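Long-range contacts in DUF1987 domain-containing protein (Pseudomonas aeruginosa, PDB 6K4F), which acts in the SiaABC threonine-phosphorylation pathway that controls biofilm formation in response to carbon availability, probably as its regulatory phosphoprotein: residues S13-Q18 against E39-V44; G24-Q29 against D46-F51; Q29-P34 against L65-T70; D54-L59 against G89-S94; L95-D100 against F119-Q124. All coordinates share one frame; numbering follows the deposited sequence.

In the fold
All five contacts reach one mixed sheet: contacts 1 and 2 pack a helix on one face, while 3, 4 and 5 join neighbouring strands. Contacts 1 and 2 set successive parts of helix 37-53 against strands 16-20 and 25-29, about 10 Å apart between centres. Contact 3 joins the corner after strand 25-29 to the end of strand 59-68, and shares Gln29 with contact 2. Contacts 4 and 5 follow each other on strand 93-99, whose neighbours are strands 59-68 and 121-125. Contacts 1, 2 and 3 interleave along the chain, and contact 3 also interleaves with contact 4, whereas contact 5 opens after all the others have closed. Contacts 3 and 4 are the farthest apart, about 26 Å between centres, so together the set spans this compact single-chain fold.

Contact 1. Residues S13-Q18 against E39-V44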
# COMPACT_ATOMS: atom_id res chain seq x y z
N SER A 13 6.33 0.76 16.13
CA SER A 13 5.01 1.31 15.84
C SER A 13 4.80 1.68 14.37
O SER A 13 3.71 2.14 14.02
CB SER A 13 4.77 2.54 16.71
OG SER A 13 5.73 3.54 16.42
N THR A 14 5.80 1.51 13.51
CA THR A 14 5.64 1.92 12.12
C THR A 14 6.15 0.82 11.19
O THR A 14 7.13 0.15 11.51
CB THR A 14 6.36 3.24 11.81
OG1 THR A 14 7.75 3.14 12.16
CG2 THR A 14 5.72 4.38 12.59
N PRO A 15 5.48 0.61 10.06
CA PRO A 15 5.85 -0.51 9.19
C PRO A 15 7.11 -0.23 8.39
O PRO A 15 7.45 0.91 8.07
CB PRO A 15 4.64 -0.63 8.25
CG PRO A 15 4.11 0.74 8.17
CD PRO A 15 4.31 1.34 9.54
N ALA A 16 7.80 -1.31 8.05
CA ALA A 16 8.85 -1.23 7.06
C ALA A 16 8.20 -1.10 5.68
O ALA A 16 7.27 -1.84 5.35
CB ALA A 16 9.74 -2.48 7.13
N ILE A 17 8.66 -0.13 4.89
CA ILE A 17 8.10 0.15 3.57
C ILE A 17 9.24 0.18 2.55
O ILE A 17 10.25 0.86 2.77
CB ILE A 17 7.34 1.49 3.55
CG1 ILE A 17 6.22 1.49 4.59
CG2 ILE A 17 6.82 1.79 2.14
CD1 ILE A 17 5.56 2.87 4.79
N GLN A 18 9.06 -0.55 1.45
CA GLN A 18 10.03 -0.56 0.36
C GLN A 18 9.31 -0.26 -0.94
O GLN A 18 8.40 -1.01 -1.35
CB GLN A 18 10.76 -1.91 0.25
CG GLN A 18 11.37 -2.37 1.55
CD GLN A 18 10.44 -3.25 2.37
OE1 GLN A 18 9.72 -4.09 1.82
NE2 GLN A 18 10.43 -3.05 3.68
N GLU A 39 2.88 12.12 8.55
CA GLU A 39 4.33 12.27 8.52
C GLU A 39 4.99 11.03 7.94
O GLU A 39 5.97 11.12 7.18
CB GLU A 39 4.88 12.55 9.91
CG GLU A 39 5.15 14.02 10.22
CD GLU A 39 5.88 14.75 9.09
OE1 GLU A 39 5.22 15.49 8.34
OE2 GLU A 39 7.12 14.57 8.97
N LEU A 40 4.45 9.85 8.26
CA LEU A 40 5.02 8.60 7.77
C LEU A 40 4.57 8.29 6.34
O LEU A 40 5.40 7.91 5.50
CB LEU A 40 4.64 7.46 8.72
CG LEU A 40 5.19 6.10 8.31
CD1 LEU A 40 6.65 6.01 8.69
CD2 LEU A 40 4.37 4.99 8.97
N PHE A 41 3.28 8.45 6.03
CA PHE A 41 2.76 7.99 4.75
C PHE A 41 2.70 9.05 3.67
O PHE A 41 2.44 8.72 2.50
CB PHE A 41 1.33 7.42 4.93
CG PHE A 41 1.31 6.09 5.60
CD1 PHE A 41 1.69 4.94 4.91
CD2 PHE A 41 0.94 5.98 6.93
CE1 PHE A 41 1.68 3.70 5.54
CE2 PHE A 41 0.93 4.75 7.58
CZ PHE A 41 1.31 3.61 6.89
N GLY A 42 2.87 10.33 4.03
CA GLY A 42 2.81 11.36 3.01
C GLY A 42 3.83 11.12 1.92
O GLY A 42 3.52 11.24 0.73
N GLN A 43 5.04 10.74 2.31
CA GLN A 43 6.09 10.44 1.33
C GLN A 43 5.77 9.19 0.52
O GLN A 43 6.27 9.06 -0.61
CB GLN A 43 7.43 10.28 2.06
CG GLN A 43 7.44 9.09 3.00
CD GLN A 43 8.49 9.17 4.09
OE1 GLN A 43 9.62 9.66 3.86
NE2 GLN A 43 8.14 8.67 5.28
N VAL A 44 4.98 8.26 1.07
CA VAL A 44 4.59 7.07 0.32
C VAL A 44 3.57 7.43 -0.75
O VAL A 44 3.67 7.00 -1.91
CB VAL A 44 4.04 5.99 1.27
CG1 VAL A 44 3.68 4.70 0.48
CG2 VAL A 44 5.03 5.73 2.39
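Leu40 of helix 39-44 pushes its CD2 methyl between Thr14 and Pro15, just ahead of strand 16-18. The closest approach is to the proline ring, with Leu40 CD2 3.7 Å from Pro15 CD. Thr14 CB is hardly farther, at 3.9 Å from the same Leu40 CD2. A trans chi1 (-180°) helps to place this methyl of the leucine at the Thr14-Pro15 junction.

Farther along the strand, the roles reverse and the strand supplies the probing methyl. Ile17 is nearly fully extended at chi2 (170°), and its CD1 touches both Phe41 and Val44. It lies 4.0 Å from Phe41 CE1, the two side chains crossing at about a right angle, and 3.8 Å from Val44 CG2. Pro15 CG meets the same phenyl ring more distantly, 4.2 Å from Phe41 CZ.

The hydroxyl of Thr14 is bonded to Thr11 OG1, outside the contact. Within the helix, which is kinked here, Gln43 NE2 donates to Leu40 O at 2.9 Å and nearly straight (168°), while Val44 N makes a weak bond to Phe41 O. Ile8 of strand 6-8 touches both Ile17 and Leu40. With no hydrogen bond between the two segments and mostly buried partners, the helix and the strand with its preceding loop are joined by apolar van der Waals contact.

Contact 2. Residues G24-Q29 against D46-F51; sequences GRLSMQ and DWVERF
Strand 25-29 and helix 46-51 run almost antiparallel, their axes 166° apart in direction and 10.9 Å at closest approach, a spacing that leaves room for one layer of side chains. The pair belongs to a beta-alpha-beta crossover: helix 37-53 links strand 25-29 to its parallel neighbour 59-68. The strand begins with a G1 beta bulge at Gly24 and Arg25, where Gly24 has positive phi (58°).

Without a side chain, Gly24 leaves its CA accessible to the Phe51 ring. Phe51 extends that ring to the backbone, with Phe51 CZ 3.6 Å from Gly24 CA. Trp47 reaches the next residues: Trp47 CH2 lies 4.1 Å from Arg25 O, and Trp47 CZ3 is 4.3 Å from Leu26 CB. Both rings also pack edge-to-face with Trp21, and Trp47 NE1 is bonded to Ser4 O.

Leu26 crosses Val48 at about a right angle, bringing Leu26 CD2 to 3.7 Å from Val48 CG2. Leu83 of helix 70-88 also packs on that valine. Within the helix Arg50 NE forms a salt bridge with Asp46 OD1 at 2.7 Å, the oxygen lying in the guanidinium plane.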
# COMPACT_ATOMS: atom_id res chain seq x y z
N GLY A 24 8.68 -1.79 -9.96
CA GLY A 24 7.31 -1.33 -9.82
C GLY A 24 6.59 -2.09 -8.73
O GLY A 24 5.52 -2.68 -8.97
N ARG A 25 7.18 -2.12 -7.54
CA ARG A 25 6.64 -2.86 -6.41
C ARG A 25 6.67 -1.96 -5.19
O ARG A 25 7.70 -1.38 -4.87
CB ARG A 25 7.45 -4.12 -6.12
CG ARG A 25 6.98 -5.32 -6.89
CD ARG A 25 7.64 -6.61 -6.42
NE ARG A 25 6.91 -7.82 -6.81
CZ ARG A 25 6.44 -8.10 -8.03
NH1 ARG A 25 6.62 -7.28 -9.06
NH2 ARG A 25 5.79 -9.24 -8.23
N LEU A 26 5.54 -1.88 -4.49
CA LEU A 26 5.49 -1.22 -3.20
C LEU A 26 5.11 -2.27 -2.16
O LEU A 26 4.04 -2.89 -2.26
CB LEU A 26 4.50 -0.05 -3.21
CG LEU A 26 4.33 0.67 -1.88
CD1 LEU A 26 5.68 1.29 -1.48
CD2 LEU A 26 3.27 1.74 -2.01
N SER A 27 5.99 -2.46 -1.18
CA SER A 27 5.84 -3.49 -0.16
C SER A 27 5.80 -2.85 1.22
O SER A 27 6.51 -1.87 1.47
CB SER A 27 7.01 -4.49 -0.21
OG SER A 27 7.09 -5.11 -1.49
N MET A 28 4.97 -3.40 2.12
CA MET A 28 4.92 -2.96 3.51
C MET A 28 4.75 -4.14 4.45
O MET A 28 3.94 -5.03 4.20
CB MET A 28 3.76 -2.00 3.76
CG MET A 28 3.64 -0.92 2.76
SD MET A 28 2.33 0.21 3.26
CE MET A 28 2.09 1.07 1.72
N GLN A 29 5.45 -4.10 5.59
CA GLN A 29 5.39 -5.16 6.58
C GLN A 29 5.34 -4.56 7.97
O GLN A 29 6.13 -3.67 8.28
CB GLN A 29 6.59 -6.10 6.48
CG GLN A 29 6.91 -6.58 5.08
CD GLN A 29 7.86 -5.67 4.33
OE1 GLN A 29 8.77 -5.06 4.92
NE2 GLN A 29 7.69 -5.59 3.02
N ASP A 46 3.29 10.32 -2.05
CA ASP A 46 4.07 11.07 -3.03
C ASP A 46 4.81 10.14 -3.98
O ASP A 46 4.80 10.35 -5.20
CB ASP A 46 5.05 11.99 -2.29
CG ASP A 46 5.64 13.06 -3.18
OD1 ASP A 46 6.62 12.77 -3.91
OD2 ASP A 46 5.15 14.21 -3.14
N TRP A 47 5.46 9.11 -3.44
CA TRP A 47 6.21 8.18 -4.29
C TRP A 47 5.28 7.49 -5.28
O TRP A 47 5.62 7.34 -6.47
CB TRP A 47 6.94 7.17 -3.41
CG TRP A 47 7.91 6.27 -4.14
CD1 TRP A 47 9.23 6.48 -4.35
CD2 TRP A 47 7.61 5.00 -4.73
NE1 TRP A 47 9.78 5.43 -5.04
CE2 TRP A 47 8.81 4.50 -5.28
CE3 TRP A 47 6.45 4.23 -4.85
CZ2 TRP A 47 8.88 3.28 -5.96
CZ3 TRP A 47 6.51 3.01 -5.51
CH2 TRP A 47 7.72 2.54 -6.05
N VAL A 48 4.10 7.09 -4.83
CA VAL A 48 3.16 6.43 -5.73
C VAL A 48 2.72 7.41 -6.82
O VAL A 48 2.68 7.06 -8.00
CB VAL A 48 1.96 5.88 -4.94
CG1 VAL A 48 0.86 5.38 -5.91
CG2 VAL A 48 2.42 4.77 -4.01
N GLU A 49 2.39 8.64 -6.42
CA GLU A 49 2.02 9.68 -7.39
C GLU A 49 3.09 9.84 -8.46
O GLU A 49 2.79 9.86 -9.66
CB GLU A 49 1.79 11.01 -6.68
CG GLU A 49 0.42 11.24 -6.09
CD GLU A 49 0.36 12.49 -5.23
OE1 GLU A 49 -0.67 12.72 -4.56
OE2 GLU A 49 1.36 13.25 -5.21
N ARG A 50 4.35 9.97 -8.03
CA ARG A 50 5.44 10.16 -8.98
C ARG A 50 5.62 8.94 -9.87
O ARG A 50 5.86 9.07 -11.07
CB ARG A 50 6.73 10.51 -8.24
CG ARG A 50 6.67 11.85 -7.50
CD ARG A 50 8.01 12.27 -6.90
NE ARG A 50 8.30 11.60 -5.63
CZ ARG A 50 9.21 10.65 -5.52
NH1 ARG A 50 9.90 10.29 -6.59
NH2 ARG A 50 9.43 10.08 -4.35
N PHE A 51 5.49 7.73 -9.30
CA PHE A 51 5.64 6.53 -10.11
C PHE A 51 4.58 6.48 -11.21
O PHE A 51 4.87 6.07 -12.34
CB PHE A 51 5.55 5.28 -9.23
CG PHE A 51 5.74 4.00 -9.99
CD1 PHE A 51 7.01 3.45 -10.14
CD2 PHE A 51 4.66 3.35 -10.57
CE1 PHE A 51 7.19 2.27 -10.84
CE2 PHE A 51 4.83 2.17 -11.28
CZ PHE A 51 6.10 1.63 -11.42

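Contact 3. Residues Q29-P34 against L65-T70; sequences QGDSYP and LLYLNT
Asp31 turns its carboxylate across the backbone of Leu66 and Tyr67, and the anti lone pair of Asp31 OD2 receives Tyr67 N at 2.6 Å. The carboxylate stands 65° from the plane of the Tyr67 ring. Around it the chains run parallel, 14° apart in direction: Leu66 N donates to Gly30 O, Ser32 N to Tyr67 O (2.8 Å) and Asn69 N to Ser32 O (2.9 Å). Gly30 pairs with Leu65 but Ser32 with Leu68, a shift of one residue that defines a beta bulge; Asp31 fills in with its side chain where the register slips.

On the face that carries Ser32 and Leu68, Ser32 CB lies a tight 3.5 Å from Leu68 CD2. Tyr33 and Tyr67 cross at about a right angle, Tyr33 CD1 lying at the edge of the Tyr67 ring, 3.8 Å from Tyr67 CD2. Asn69 ND2 reaches Pro34 O at 3.1 Å, while Asn69 OD1 bonds to Ser72 OG. The arrangement is a bulged parallel strand pair, one strand of which runs into the N-cap Asn69 of helix 70-88.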
# COMPACT_ATOMS: atom_id res chain seq x y z
N GLN A 29 5.45 -4.10 5.59
CA GLN A 29 5.39 -5.16 6.58
C GLN A 29 5.34 -4.56 7.97
O GLN A 29 6.13 -3.67 8.28
CB GLN A 29 6.59 -6.10 6.48
CG GLN A 29 6.91 -6.58 5.08
CD GLN A 29 7.86 -5.67 4.33
OE1 GLN A 29 8.77 -5.06 4.92
NE2 GLN A 29 7.69 -5.59 3.02
N GLY A 30 4.44 -5.06 8.81
CA GLY A 30 4.43 -4.77 10.23
C GLY A 30 3.16 -4.07 10.68
O GLY A 30 2.14 -4.04 9.98
N ASP A 31 3.22 -3.51 11.88
CA ASP A 31 2.12 -2.70 12.36
C ASP A 31 2.31 -1.25 12.01
O ASP A 31 3.41 -0.78 11.72
CB ASP A 31 1.98 -2.72 13.85
CG ASP A 31 1.69 -4.01 14.36
OD1 ASP A 31 2.56 -4.38 15.12
OD2 ASP A 31 0.64 -4.66 14.10
N SER A 32 1.23 -0.51 12.14
CA SER A 32 1.25 0.92 11.88
C SER A 32 0.31 1.54 12.92
O SER A 32 -0.90 1.58 12.73
CB SER A 32 0.82 1.20 10.45
OG SER A 32 1.05 2.54 10.08
N TYR A 33 0.88 1.98 14.04
CA TYR A 33 0.16 2.87 14.96
C TYR A 33 1.04 4.06 15.32
O TYR A 33 1.33 4.30 16.49
CB TYR A 33 -0.32 2.11 16.20
CG TYR A 33 0.67 1.18 16.87
CD1 TYR A 33 0.87 -0.11 16.39
CD2 TYR A 33 1.35 1.57 18.01
CE1 TYR A 33 1.76 -0.97 17.02
CE2 TYR A 33 2.23 0.72 18.65
CZ TYR A 33 2.43 -0.55 18.16
OH TYR A 33 3.31 -1.39 18.79
N PRO A 34 1.46 4.84 14.32
CA PRO A 34 2.25 6.03 14.62
C PRO A 34 1.37 7.12 15.20
O PRO A 34 0.15 7.12 15.06
CB PRO A 34 2.80 6.44 13.26
CG PRO A 34 1.80 6.00 12.31
CD PRO A 34 1.19 4.74 12.88
N LEU A 65 0.76 -6.23 6.42
CA LEU A 65 0.43 -5.34 7.51
C LEU A 65 -0.35 -6.09 8.57
O LEU A 65 -1.19 -6.95 8.25
CB LEU A 65 -0.40 -4.15 7.00
CG LEU A 65 0.34 -3.25 6.00
CD1 LEU A 65 -0.61 -2.28 5.33
CD2 LEU A 65 1.48 -2.50 6.68
N LEU A 66 -0.08 -5.76 9.83
CA LEU A 66 -0.80 -6.33 10.95
C LEU A 66 -1.76 -5.28 11.49
O LEU A 66 -2.70 -4.89 10.78
CB LEU A 66 0.18 -6.80 12.03
CG LEU A 66 1.31 -7.72 11.57
CD1 LEU A 66 2.29 -7.96 12.71
CD2 LEU A 66 0.79 -9.05 11.04
N TYR A 67 -1.53 -4.77 12.69
CA TYR A 67 -2.42 -3.75 13.24
C TYR A 67 -2.27 -2.43 12.49
O TYR A 67 -1.16 -2.01 12.15
CB TYR A 67 -2.13 -3.54 14.73
CG TYR A 67 -3.07 -2.57 15.38
CD1 TYR A 67 -4.40 -2.90 15.59
CD2 TYR A 67 -2.64 -1.31 15.77
CE1 TYR A 67 -5.28 -2.01 16.18
CE2 TYR A 67 -3.51 -0.41 16.37
CZ TYR A 67 -4.82 -0.76 16.57
OH TYR A 67 -5.69 0.13 17.16
N LEU A 68 -3.40 -1.78 12.20
CA LEU A 68 -3.40 -0.43 11.65
C LEU A 68 -4.28 0.45 12.52
O LEU A 68 -5.45 0.11 12.75
CB LEU A 68 -3.91 -0.40 10.20
CG LEU A 68 -3.18 -1.07 9.04
CD1 LEU A 68 -3.78 -0.58 7.72
CD2 LEU A 68 -1.69 -0.75 9.09
N ASN A 69 -3.74 1.57 12.99
CA ASN A 69 -4.61 2.47 13.74
C ASN A 69 -5.47 3.28 12.78
O ASN A 69 -5.38 3.15 11.56
CB ASN A 69 -3.79 3.35 14.70
CG ASN A 69 -2.92 4.37 13.99
OD1 ASN A 69 -2.79 4.36 12.76
ND2 ASN A 69 -2.28 5.25 14.77
N THR A 70 -6.34 4.11 13.34
CA THR A 70 -7.31 4.85 12.54
C THR A 70 -6.64 5.69 11.46
O THR A 70 -7.04 5.65 10.29
CB THR A 70 -8.17 5.72 13.47
OG1 THR A 70 -9.05 4.86 14.21
CG2 THR A 70 -9.00 6.75 12.67

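Contact 4. Residues D54-L59 against G89-S94; sequences DGQRPL and GGRPVS
Arg91 turns its NE/NH2 edge to the backbone carbonyl of Arg57, and both nitrogens donate to the one oxygen. Arg91 NE is 2.6 Å from Arg57 O, and Arg91 NH2 is 2.9 Å from that same oxygen. The oxygen lies in the guanidinium plane, although only NH2 approaches a lone pair of the oxygen, in the carbonyl plane; NE stands above that plane.

The side chain leaves with CG opposite the backbone N (chi1 -169°), bends at chi2 (65°) and then straightens, which brings the planar head against the Gly55-Arg57 backbone. There the Gly55-Gln56 backbone covers one face, with Gln56 CA 3.5 Å above the plane of the Arg91 guanidinium. The Gln56 side chain, itself bent at chi2, brings Gln56 NE2 to 3.6 Å from Arg91 CD, its amide turned 49° from the guanidinium. Besides the loop carbonyl of Arg57, the buried guanidinium is bonded at the end of helix 37-53 to Leu52 O and weakly to Phe51 O.

Beyond the arginine, Pro58 and Pro92 meet obliquely at their ring corners, Pro58 CB 3.8 Å from Pro92 CB. Leu59 N then donates to Pro92 O at 3.2 Å, and Ser94 N to Leu59 O at the same length. Leu59 and Val93 share a sheet face and both touch Leu83. After the Schellman motif at Gly90 that ends helix 70-88, two helix-to-strand loops thus converge on the start of a parallel strand pair, the Leu59-Val93 bridge, as in alpha/beta folds.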
# COMPACT_ATOMS: atom_id res chain seq x y z
N ASP A 54 5.46 9.41 -13.94
CA ASP A 54 6.68 9.37 -14.74
C ASP A 54 6.71 8.25 -15.76
O ASP A 54 7.67 8.17 -16.53
CB ASP A 54 7.91 9.26 -13.83
CG ASP A 54 7.97 10.34 -12.77
OD1 ASP A 54 7.16 11.29 -12.82
OD2 ASP A 54 8.83 10.23 -11.87
N GLY A 55 5.69 7.40 -15.81
CA GLY A 55 5.73 6.30 -16.76
C GLY A 55 4.42 5.54 -16.78
O GLY A 55 3.45 5.92 -16.14
N GLN A 56 4.44 4.44 -17.53
CA GLN A 56 3.25 3.63 -17.78
C GLN A 56 3.37 2.21 -17.25
O GLN A 56 2.48 1.38 -17.50
CB GLN A 56 2.96 3.60 -19.29
CG GLN A 56 1.91 4.60 -19.76
CD GLN A 56 0.63 4.53 -18.95
OE1 GLN A 56 0.11 5.55 -18.51
NE2 GLN A 56 0.11 3.32 -18.76
N ARG A 57 4.45 1.89 -16.53
CA ARG A 57 4.70 0.53 -16.09
C ARG A 57 3.71 0.11 -15.01
O ARG A 57 3.11 0.96 -14.34
CB ARG A 57 6.13 0.40 -15.58
CG ARG A 57 7.17 0.34 -16.70
CD ARG A 57 8.58 0.19 -16.15
NE ARG A 57 8.95 1.31 -15.29
CZ ARG A 57 9.25 1.18 -14.00
NH1 ARG A 57 9.22 -0.01 -13.44
NH2 ARG A 57 9.58 2.25 -13.28
N PRO A 58 3.50 -1.19 -14.83
CA PRO A 58 2.56 -1.64 -13.79
C PRO A 58 3.11 -1.42 -12.39
O PRO A 58 4.33 -1.43 -12.16
CB PRO A 58 2.40 -3.13 -14.09
CG PRO A 58 2.88 -3.31 -15.50
CD PRO A 58 3.97 -2.31 -15.66
N LEU A 59 2.20 -1.19 -11.45
CA LEU A 59 2.54 -1.07 -10.04
C LEU A 59 1.85 -2.18 -9.26
O LEU A 59 0.65 -2.43 -9.43
CB LEU A 59 2.12 0.30 -9.49
CG LEU A 59 2.48 0.58 -8.02
CD1 LEU A 59 3.98 0.42 -7.76
CD2 LEU A 59 2.00 1.97 -7.58
N GLY A 89 -8.07 4.69 -15.37
CA GLY A 89 -7.41 5.24 -16.53
C GLY A 89 -6.65 4.23 -17.37
O GLY A 89 -5.98 4.63 -18.33
N GLY A 90 -6.71 2.95 -17.04
CA GLY A 90 -6.03 1.94 -17.81
C GLY A 90 -4.67 1.51 -17.30
O GLY A 90 -4.01 0.70 -17.96
N ARG A 91 -4.24 2.01 -16.15
CA ARG A 91 -2.95 1.60 -15.59
C ARG A 91 -3.07 0.21 -14.99
O ARG A 91 -3.99 -0.04 -14.21
CB ARG A 91 -2.50 2.59 -14.51
CG ARG A 91 -1.06 2.41 -14.06
CD ARG A 91 -0.11 2.72 -15.19
NE ARG A 91 1.28 2.77 -14.76
CZ ARG A 91 1.94 3.89 -14.51
NH1 ARG A 91 1.34 5.07 -14.64
NH2 ARG A 91 3.21 3.84 -14.12
N PRO A 92 -2.17 -0.72 -15.34
CA PRO A 92 -2.16 -2.03 -14.66
C PRO A 92 -1.73 -1.86 -13.21
O PRO A 92 -0.63 -1.39 -12.92
CB PRO A 92 -1.14 -2.84 -15.46
CG PRO A 92 -0.97 -2.09 -16.77
CD PRO A 92 -1.18 -0.65 -16.42
N VAL A 93 -2.63 -2.23 -12.29
CA VAL A 93 -2.37 -2.15 -10.85
C VAL A 93 -2.85 -3.45 -10.23
O VAL A 93 -3.88 -4.00 -10.64
CB VAL A 93 -3.08 -0.94 -10.21
CG1 VAL A 93 -2.89 -0.95 -8.70
CG2 VAL A 93 -2.53 0.39 -10.79
N SER A 94 -2.12 -3.96 -9.24
CA SER A 94 -2.57 -5.16 -8.55
C SER A 94 -2.05 -5.16 -7.13
O SER A 94 -1.04 -4.52 -6.81
CB SER A 94 -2.12 -6.43 -9.28
OG SER A 94 -0.72 -6.49 -9.34
O HOH W 1 0.24 -5.28 -11.21

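Contact 5. Residues L95-D100 against F119-Q124; sequences LRWHYD and FPFAIQ
Strands 95-99 and 121-124 run parallel, 4.7 Å apart at a crossing angle of -15°, stitched by five backbone hydrogen bonds from Leu95 N to Pro120 O at one end to Tyr99 N to Gln124 O at the other; the shortest, Trp97 N to Ala122 O, is 2.7 Å.

Side by side and pointing the same way, Leu95 and Phe121 form a CH-pi contact. Leu95 CD2 sits 3.6 Å from the centroid of the Phe121 ring and 11° off its normal. Phe121 CZ also meets Trp97 CE3 at 4.0 Å, and Phe119 CE1 lies 4.0 Å from Leu95 CB, which meets the ring at its edge. Farther along, Tyr99, its CG lodged between backbone N and carbonyl carbon (chi1 76°), lies with Tyr99 CE1 3.7 Å from Ile123 CG2.

On the other face, Arg96 makes salt bridges with Glu60 and Asp62 of strand 59-68, and His98 NE2 bonds to Asp62. Helix 108-115 packs on Trp97, Phe121 and Ile123, while helix 70-88 covers Leu95 and Phe119.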
# COMPACT_ATOMS: atom_id res chain seq x y z
N LEU A 95 -2.76 -5.87 -6.26
CA LEU A 95 -2.42 -5.86 -4.84
C LEU A 95 -2.56 -7.26 -4.26
O LEU A 95 -3.51 -7.99 -4.58
CB LEU A 95 -3.32 -4.87 -4.07
CG LEU A 95 -3.05 -4.64 -2.58
CD1 LEU A 95 -3.45 -3.22 -2.21
CD2 LEU A 95 -3.82 -5.64 -1.72
N ARG A 96 -1.61 -7.61 -3.39
CA ARG A 96 -1.67 -8.81 -2.57
C ARG A 96 -1.66 -8.39 -1.11
O ARG A 96 -0.81 -7.57 -0.71
CB ARG A 96 -0.48 -9.75 -2.84
CG ARG A 96 -0.64 -10.61 -4.07
CD ARG A 96 0.66 -11.31 -4.42
NE ARG A 96 1.71 -10.35 -4.73
CZ ARG A 96 1.82 -9.69 -5.88
NH1 ARG A 96 0.94 -9.89 -6.86
NH2 ARG A 96 2.82 -8.83 -6.06
N TRP A 97 -2.61 -8.91 -0.34
CA TRP A 97 -2.75 -8.64 1.09
C TRP A 97 -2.58 -9.96 1.83
O TRP A 97 -3.49 -10.81 1.84
CB TRP A 97 -4.10 -7.99 1.39
CG TRP A 97 -4.23 -7.50 2.81
CD1 TRP A 97 -4.22 -8.26 3.95
CD2 TRP A 97 -4.41 -6.14 3.23
NE1 TRP A 97 -4.37 -7.45 5.05
CE2 TRP A 97 -4.49 -6.15 4.64
CE3 TRP A 97 -4.53 -4.93 2.56
CZ2 TRP A 97 -4.66 -4.98 5.39
CZ3 TRP A 97 -4.70 -3.77 3.30
CH2 TRP A 97 -4.76 -3.81 4.70
N HIS A 98 -1.40 -10.15 2.42
CA HIS A 98 -1.08 -11.38 3.14
C HIS A 98 -1.53 -11.28 4.59
O HIS A 98 -1.39 -10.23 5.23
CB HIS A 98 0.42 -11.65 3.11
CG HIS A 98 1.00 -11.68 1.74
ND1 HIS A 98 1.00 -12.82 0.96
CD2 HIS A 98 1.62 -10.72 1.01
CE1 HIS A 98 1.59 -12.56 -0.19
NE2 HIS A 98 1.98 -11.29 -0.19
N TYR A 99 -2.04 -12.38 5.12
CA TYR A 99 -2.39 -12.40 6.53
C TYR A 99 -2.26 -13.82 7.05
O TYR A 99 -2.23 -14.79 6.28
CB TYR A 99 -3.79 -11.83 6.77
CG TYR A 99 -4.91 -12.77 6.40
CD1 TYR A 99 -5.21 -13.04 5.06
CD2 TYR A 99 -5.69 -13.38 7.38
CE1 TYR A 99 -6.26 -13.90 4.72
CE2 TYR A 99 -6.72 -14.24 7.04
CZ TYR A 99 -7.00 -14.50 5.71
OH TYR A 99 -8.05 -15.35 5.39
N ASP A 100 -2.16 -13.93 8.37
CA ASP A 100 -2.07 -15.21 9.04
C ASP A 100 -3.43 -15.50 9.67
O ASP A 100 -3.91 -14.72 10.49
CB ASP A 100 -0.96 -15.21 10.09
CG ASP A 100 -0.58 -16.61 10.55
OD1 ASP A 100 0.63 -16.90 10.65
OD2 ASP A 100 -1.49 -17.43 10.83
N PHE A 119 -9.27 -3.13 -9.19
CA PHE A 119 -8.13 -3.86 -9.71
C PHE A 119 -7.97 -5.16 -8.95
O PHE A 119 -8.55 -5.33 -7.86
CB PHE A 119 -6.87 -3.01 -9.60
CG PHE A 119 -6.69 -2.35 -8.26
CD1 PHE A 119 -6.08 -3.03 -7.21
CD2 PHE A 119 -7.13 -1.05 -8.04
CE1 PHE A 119 -5.90 -2.43 -5.98
CE2 PHE A 119 -6.95 -0.44 -6.80
CZ PHE A 119 -6.34 -1.13 -5.77
N PRO A 120 -7.23 -6.13 -9.49
CA PRO A 120 -6.98 -7.37 -8.76
C PRO A 120 -6.44 -7.13 -7.36
O PRO A 120 -5.44 -6.43 -7.17
CB PRO A 120 -5.94 -8.08 -9.63
CG PRO A 120 -6.19 -7.56 -11.00
CD PRO A 120 -6.62 -6.14 -10.83
N PHE A 121 -7.07 -7.77 -6.38
CA PHE A 121 -6.83 -7.51 -4.96
C PHE A 121 -6.97 -8.86 -4.29
O PHE A 121 -8.08 -9.32 -3.99
CB PHE A 121 -7.84 -6.48 -4.44
CG PHE A 121 -7.57 -5.95 -3.03
CD1 PHE A 121 -7.37 -6.81 -1.96
CD2 PHE A 121 -7.60 -4.58 -2.79
CE1 PHE A 121 -7.18 -6.32 -0.68
CE2 PHE A 121 -7.40 -4.08 -1.52
CZ PHE A 121 -7.19 -4.93 -0.46
N ALA A 122 -5.85 -9.52 -4.09
CA ALA A 122 -5.81 -10.89 -3.58
C ALA A 122 -5.60 -10.85 -2.07
O ALA A 122 -4.59 -10.31 -1.60
CB ALA A 122 -4.69 -11.66 -4.26
N ILE A 123 -6.53 -11.42 -1.32
CA ILE A 123 -6.41 -11.55 0.12
C ILE A 123 -6.01 -12.99 0.38
O ILE A 123 -6.80 -13.92 0.14
CB ILE A 123 -7.70 -11.18 0.85
CG1 ILE A 123 -8.12 -9.76 0.48
CG2 ILE A 123 -7.52 -11.33 2.35
CD1 ILE A 123 -9.49 -9.35 1.03
N GLN A 124 -4.80 -13.19 0.89
CA GLN A 124 -4.15 -14.49 0.83
C GLN A 124 -3.69 -14.91 2.22
O GLN A 124 -2.82 -14.26 2.81
CB GLN A 124 -2.97 -14.44 -0.14
CG GLN A 124 -3.38 -13.92 -1.50
CD GLN A 124 -2.67 -14.63 -2.63
OE1 GLN A 124 -1.46 -14.54 -2.77
NE2 GLN A 124 -3.44 -15.35 -3.45